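Local coordinates for repeat Five Residue (Rfr) protein or pentapeptide repeat protein (Cyanothece, PDB 2O6W) that is of unknown function but folds as a cyanobacterial pentapeptide repeat protein, a beta helix of stacked coils, at residues Arg8-Leu20 against Lys52-Ser64. Residues are numbered along the deposited sequence; the frame is centred on the assembly and turned at random.
Sequences RLELERECVGCNL and KAKPVDLTRANLS
L58 and C15 meet at the apolar centre, where L58 CD2 lies 3.6 Å from C15 CB. L9, from helix 2-10, crosses V56 at about a right angle, and its CD2 touches V56 CG1 at 3.7 Å. L20 and L63 lie side by side and point the same way, on successive coils, with L20 CB 3.7 Å from L63 CD2. The C15-C18 disulfide ties the ends of a type II turn, and L58 to A61 makes a matching turn beside it. The backbones are sewn together around this centre. C15 N and L20 N give to D57 O and N62 O, while D57 N and N62 N give back to R13 O and C18 O. Between them G17 N bonds T59 O at 2.8 Å. V16 splits its two methyls: CG2 lies 3.5 Å from D57 OD1, and CG1 packs against T59 O and the R60 guanidinium. D57 OD1 accepts T59 N, an Asx turn, and T59 OG1 as well. D57 CG stands anti to its own nitrogen (chi1 -161°), which turns the carboxylate along the chain to T59. At the polar edge the R13 chain bends at chi2 and chi3, and its NH1 meets K54 O in the guanidinium plane at 2.6 Å. NE adds a weak bond to the same oxygen. V56 CG2 sits 3.8 Å above the centre of one guanidinium face. A leucine in place of R13 would probably leave K54 O without these donors and take the flat guanidinium off the V56 methyl. E14 grips R8 in a salt bridge, with E14 OE1 2.9 Å from R8 NE, and its other oxygen takes V16 N. Inward leucines, paired type II turns and single bridges between stacked coils are the marks of the pentapeptide-repeat beta helix, here at its N-terminal end.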
loop_
_atom_site.group_PDB
_atom_site.type_symbol
_atom_site.label_atom_id
_atom_site.label_comp_id
_atom_site.label_asym_id
_atom_site.label_seq_id
_atom_site.Cartn_x
_atom_site.Cartn_y
_atom_site.Cartn_z
ATOM N N ARG A 8 -13.681 -0.927 10.693
ATOM C CA ARG A 8 -13.157 -2.240 10.368
ATOM C C ARG A 8 -11.649 -2.146 10.185
ATOM O O ARG A 8 -10.921 -3.071 10.523
ATOM C CB ARG A 8 -13.807 -2.768 9.088
ATOM C CG ARG A 8 -15.277 -3.113 9.237
ATOM C CD ARG A 8 -15.952 -3.226 7.879
ATOM N NE ARG A 8 -15.354 -4.253 7.033
ATOM C CZ ARG A 8 -15.558 -4.344 5.722
ATOM N NH1 ARG A 8 -16.345 -3.463 5.116
ATOM N NH2 ARG A 8 -14.974 -5.305 5.015
ATOM N N LEU A 9 -11.183 -1.022 9.657
ATOM C CA LEU A 9 -9.755 -0.830 9.434
ATOM C C LEU A 9 -8.968 -0.654 10.723
ATOM O O LEU A 9 -7.930 -1.284 10.919
ATOM C CB LEU A 9 -9.504 0.394 8.557
ATOM C CG LEU A 9 -9.175 0.197 7.086
ATOM C CD1 LEU A 9 -8.996 1.569 6.477
ATOM C CD2 LEU A 9 -7.905 -0.641 6.908
ATOM N N GLU A 10 -9.461 0.216 11.592
ATOM C CA GLU A 10 -8.792 0.495 12.849
ATOM C C GLU A 10 -8.867 -0.669 13.831
ATOM O O GLU A 10 -7.873 -1.008 14.469
ATOM C CB GLU A 10 -9.395 1.746 13.490
ATOM C CG GLU A 10 -8.686 2.214 14.752
ATOM C CD GLU A 10 -7.311 2.798 14.481
ATOM O OE1 GLU A 10 -6.647 3.232 15.451
ATOM O OE2 GLU A 10 -6.893 2.827 13.301
ATOM N N LEU A 11 -10.036 -1.288 13.938
ATOM C CA LEU A 11 -10.222 -2.388 14.873
ATOM C C LEU A 11 -9.986 -3.790 14.315
ATOM O O LEU A 11 -9.190 -4.550 14.865
ATOM C CB LEU A 11 -11.627 -2.323 15.469
ATOM C CG LEU A 11 -11.942 -3.404 16.505
ATOM C CD1 LEU A 11 -11.169 -3.121 17.792
ATOM C CD2 LEU A 11 -13.435 -3.433 16.776
ATOM N N GLU A 12 -10.689 -4.131 13.239
ATOM C CA GLU A 12 -10.577 -5.446 12.617
ATOM C C GLU A 12 -9.339 -5.611 11.742
ATOM O O GLU A 12 -9.046 -6.716 11.288
ATOM C CB GLU A 12 -11.811 -5.732 11.761
ATOM C CG GLU A 12 -13.130 -5.659 12.503
ATOM C CD GLU A 12 -13.137 -6.520 13.741
ATOM O OE1 GLU A 12 -12.784 -7.719 13.634
ATOM O OE2 GLU A 12 -13.503 -5.996 14.819
ATOM N N ARG A 13 -8.630 -4.516 11.486
ATOM C CA ARG A 13 -7.427 -4.561 10.653
ATOM C C ARG A 13 -7.736 -5.125 9.273
ATOM O O ARG A 13 -6.957 -5.913 8.740
ATOM C CB ARG A 13 -6.360 -5.443 11.295
ATOM C CG ARG A 13 -6.055 -5.115 12.730
ATOM C CD ARG A 13 -4.911 -4.170 12.818
ATOM N NE ARG A 13 -3.697 -4.761 12.268
ATOM C CZ ARG A 13 -2.572 -4.081 12.085
ATOM N NH1 ARG A 13 -1.504 -4.676 11.579
ATOM N NH2 ARG A 13 -2.524 -2.794 12.403
ATOM N N GLU A 14 -8.872 -4.742 8.703
ATOM C CA GLU A 14 -9.246 -5.224 7.378
ATOM C C GLU A 14 -10.320 -4.352 6.746
ATOM O O GLU A 14 -10.924 -3.507 7.404
ATOM C CB GLU A 14 -9.751 -6.671 7.452
ATOM C CG GLU A 14 -11.104 -6.833 8.153
ATOM C CD GLU A 14 -12.300 -6.564 7.239
ATOM O OE1 GLU A 14 -13.372 -6.174 7.755
ATOM O OE2 GLU A 14 -12.172 -6.760 6.010
ATOM N N CYS A 15 -10.536 -4.566 5.456
ATOM C CA CYS A 15 -11.549 -3.852 4.697
ATOM C C CYS A 15 -11.594 -4.450 3.296
ATOM O O CYS A 15 -11.531 -3.741 2.295
ATOM C CB CYS A 15 -11.234 -2.358 4.626
ATOM S SG CYS A 15 -12.741 -1.335 4.714
ATOM N N VAL A 16 -11.698 -5.774 3.249
ATOM C CA VAL A 16 -11.752 -6.515 1.998
ATOM C C VAL A 16 -12.912 -6.036 1.128
ATOM O O VAL A 16 -14.042 -5.910 1.602
ATOM C CB VAL A 16 -11.909 -8.040 2.274
ATOM C CG1 VAL A 16 -12.013 -8.818 0.964
ATOM C CG2 VAL A 16 -10.721 -8.541 3.088
ATOM N N GLY A 17 -12.616 -5.757 -0.140
ATOM C CA GLY A 17 -13.631 -5.310 -1.078
ATOM C C GLY A 17 -14.262 -3.953 -0.816
ATOM O O GLY A 17 -15.167 -3.555 -1.541
ATOM N N CYS A 18 -13.798 -3.241 0.207
ATOM C CA CYS A 18 -14.354 -1.930 0.530
ATOM C C CYS A 18 -14.145 -0.938 -0.616
ATOM O O CYS A 18 -13.229 -1.084 -1.425
ATOM C CB CYS A 18 -13.694 -1.355 1.798
ATOM S SG CYS A 18 -14.017 -2.220 3.381
ATOM N N ASN A 19 -15.013 0.062 -0.684
ATOM C CA ASN A 19 -14.898 1.105 -1.682
ATOM C C ASN A 19 -14.358 2.323 -0.956
ATOM O O ASN A 19 -15.081 2.993 -0.218
ATOM C CB ASN A 19 -16.255 1.395 -2.320
ATOM C CG ASN A 19 -16.660 0.320 -3.319
ATOM O OD1 ASN A 19 -15.946 0.071 -4.299
ATOM N ND2 ASN A 19 -17.799 -0.332 -3.073
ATOM N N LEU A 20 -13.072 2.589 -1.158
ATOM C CA LEU A 20 -12.396 3.700 -0.508
ATOM C C LEU A 20 -11.818 4.668 -1.525
ATOM O O LEU A 20 -10.779 5.282 -1.284
ATOM C CB LEU A 20 -11.272 3.156 0.376
ATOM C CG LEU A 20 -11.702 2.103 1.399
ATOM C CD1 LEU A 20 -10.484 1.379 1.954
ATOM C CD2 LEU A 20 -12.493 2.776 2.508
ATOM N N LYS A 52 3.203 -10.454 17.674
ATOM C CA LYS A 52 1.919 -11.121 17.453
ATOM C C LYS A 52 0.864 -10.124 16.959
ATOM O O LYS A 52 -0.010 -9.701 17.718
ATOM C CB LYS A 52 1.436 -11.785 18.750
ATOM C CG LYS A 52 0.217 -12.703 18.597
ATOM C CD LYS A 52 0.572 -14.072 17.997
ATOM C CE LYS A 52 0.429 -14.126 16.471
ATOM N NZ LYS A 52 1.461 -13.362 15.701
ATOM N N ALA A 53 0.961 -9.752 15.684
ATOM C CA ALA A 53 0.026 -8.813 15.069
ATOM C C ALA A 53 -0.261 -9.259 13.642
ATOM O O ALA A 53 0.628 -9.760 12.957
ATOM C CB ALA A 53 0.614 -7.407 15.067
ATOM N N LYS A 54 -1.502 -9.087 13.198
ATOM C CA LYS A 54 -1.875 -9.488 11.845
ATOM C C LYS A 54 -1.772 -8.335 10.858
ATOM O O LYS A 54 -1.980 -7.173 11.210
ATOM C CB LYS A 54 -3.308 -10.044 11.815
ATOM C CG LYS A 54 -4.369 -9.076 12.333
ATOM C CD LYS A 54 -5.776 -9.442 11.852
ATOM C CE LYS A 54 -5.932 -9.200 10.345
ATOM N NZ LYS A 54 -7.299 -9.516 9.816
ATOM N N PRO A 55 -1.439 -8.648 9.601
ATOM C CA PRO A 55 -1.318 -7.624 8.561
ATOM C C PRO A 55 -2.701 -7.143 8.107
ATOM O O PRO A 55 -3.647 -7.925 8.051
ATOM C CB PRO A 55 -0.554 -8.351 7.456
ATOM C CG PRO A 55 -1.027 -9.755 7.602
ATOM C CD PRO A 55 -1.020 -9.966 9.094
ATOM N N VAL A 56 -2.813 -5.854 7.803
ATOM C CA VAL A 56 -4.081 -5.295 7.359
ATOM C C VAL A 56 -4.467 -5.938 6.029
ATOM O O VAL A 56 -3.647 -6.042 5.118
ATOM C CB VAL A 56 -3.976 -3.766 7.210
ATOM C CG1 VAL A 56 -5.271 -3.197 6.662
ATOM C CG2 VAL A 56 -3.654 -3.144 8.565
ATOM N N ASP A 57 -5.715 -6.376 5.925
ATOM C CA ASP A 57 -6.186 -7.034 4.714
ATOM C C ASP A 57 -7.079 -6.125 3.864
ATOM O O ASP A 57 -8.208 -5.800 4.247
ATOM C CB ASP A 57 -6.945 -8.309 5.083
ATOM C CG ASP A 57 -7.065 -9.266 3.924
ATOM O OD1 ASP A 57 -7.249 -8.798 2.779
ATOM O OD2 ASP A 57 -6.992 -10.500 4.152
ATOM N N LEU A 58 -6.566 -5.731 2.704
ATOM C CA LEU A 58 -7.300 -4.864 1.792
ATOM C C LEU A 58 -7.488 -5.517 0.424
ATOM O O LEU A 58 -7.453 -4.849 -0.614
ATOM C CB LEU A 58 -6.573 -3.518 1.657
ATOM C CG LEU A 58 -6.612 -2.600 2.893
ATOM C CD1 LEU A 58 -5.634 -1.443 2.729
ATOM C CD2 LEU A 58 -8.029 -2.071 3.090
ATOM N N THR A 59 -7.692 -6.831 0.443
ATOM C CA THR A 59 -7.906 -7.622 -0.762
ATOM C C THR A 59 -9.099 -7.081 -1.523
ATOM O O THR A 59 -10.144 -6.796 -0.929
ATOM C CB THR A 59 -8.212 -9.103 -0.423
ATOM O OG1 THR A 59 -7.076 -9.695 0.217
ATOM C CG2 THR A 59 -8.565 -9.888 -1.688
ATOM N N ARG A 60 -8.935 -6.966 -2.837
ATOM C CA ARG A 60 -9.973 -6.475 -3.737
ATOM C C ARG A 60 -10.532 -5.096 -3.381
ATOM O O ARG A 60 -11.590 -4.706 -3.876
ATOM C CB ARG A 60 -11.118 -7.488 -3.820
ATOM C CG ARG A 60 -10.726 -8.862 -4.398
ATOM C CD ARG A 60 -11.954 -9.755 -4.607
ATOM N NE ARG A 60 -12.750 -9.860 -3.385
ATOM C CZ ARG A 60 -12.463 -10.676 -2.375
ATOM N NH1 ARG A 60 -11.400 -11.471 -2.441
ATOM N NH2 ARG A 60 -13.228 -10.683 -1.292
ATOM N N ALA A 61 -9.834 -4.355 -2.526
ATOM C CA ALA A 61 -10.301 -3.026 -2.149
ATOM C C ALA A 61 -10.051 -2.035 -3.285
ATOM O O ALA A 61 -9.152 -2.225 -4.104
ATOM C CB ALA A 61 -9.595 -2.555 -0.884
ATOM N N ASN A 62 -10.859 -0.984 -3.342
ATOM C CA ASN A 62 -10.688 0.036 -4.364
ATOM C C ASN A 62 -10.212 1.300 -3.653
ATOM O O ASN A 62 -10.948 1.892 -2.869
ATOM C CB ASN A 62 -12.000 0.323 -5.093
ATOM C CG ASN A 62 -11.790 1.128 -6.373
ATOM O OD1 ASN A 62 -10.952 2.034 -6.430
ATOM N ND2 ASN A 62 -12.563 0.813 -7.399
ATOM N N LEU A 63 -8.975 1.695 -3.936
ATOM C CA LEU A 63 -8.375 2.868 -3.334
ATOM C C LEU A 63 -8.004 3.900 -4.393
ATOM O O LEU A 63 -7.214 4.811 -4.143
ATOM C CB LEU A 63 -7.133 2.455 -2.540
ATOM C CG LEU A 63 -7.389 1.817 -1.170
ATOM C CD1 LEU A 63 -6.228 0.914 -0.769
ATOM C CD2 LEU A 63 -7.592 2.916 -0.147
ATOM N N SER A 64 -8.582 3.749 -5.581
ATOM C CA SER A 64 -8.325 4.651 -6.706
ATOM C C SER A 64 -8.359 6.139 -6.342
ATOM O O SER A 64 -9.306 6.613 -5.726
ATOM C CB SER A 64 -9.344 4.388 -7.819
ATOM O OG SER A 64 -9.177 3.085 -8.359
#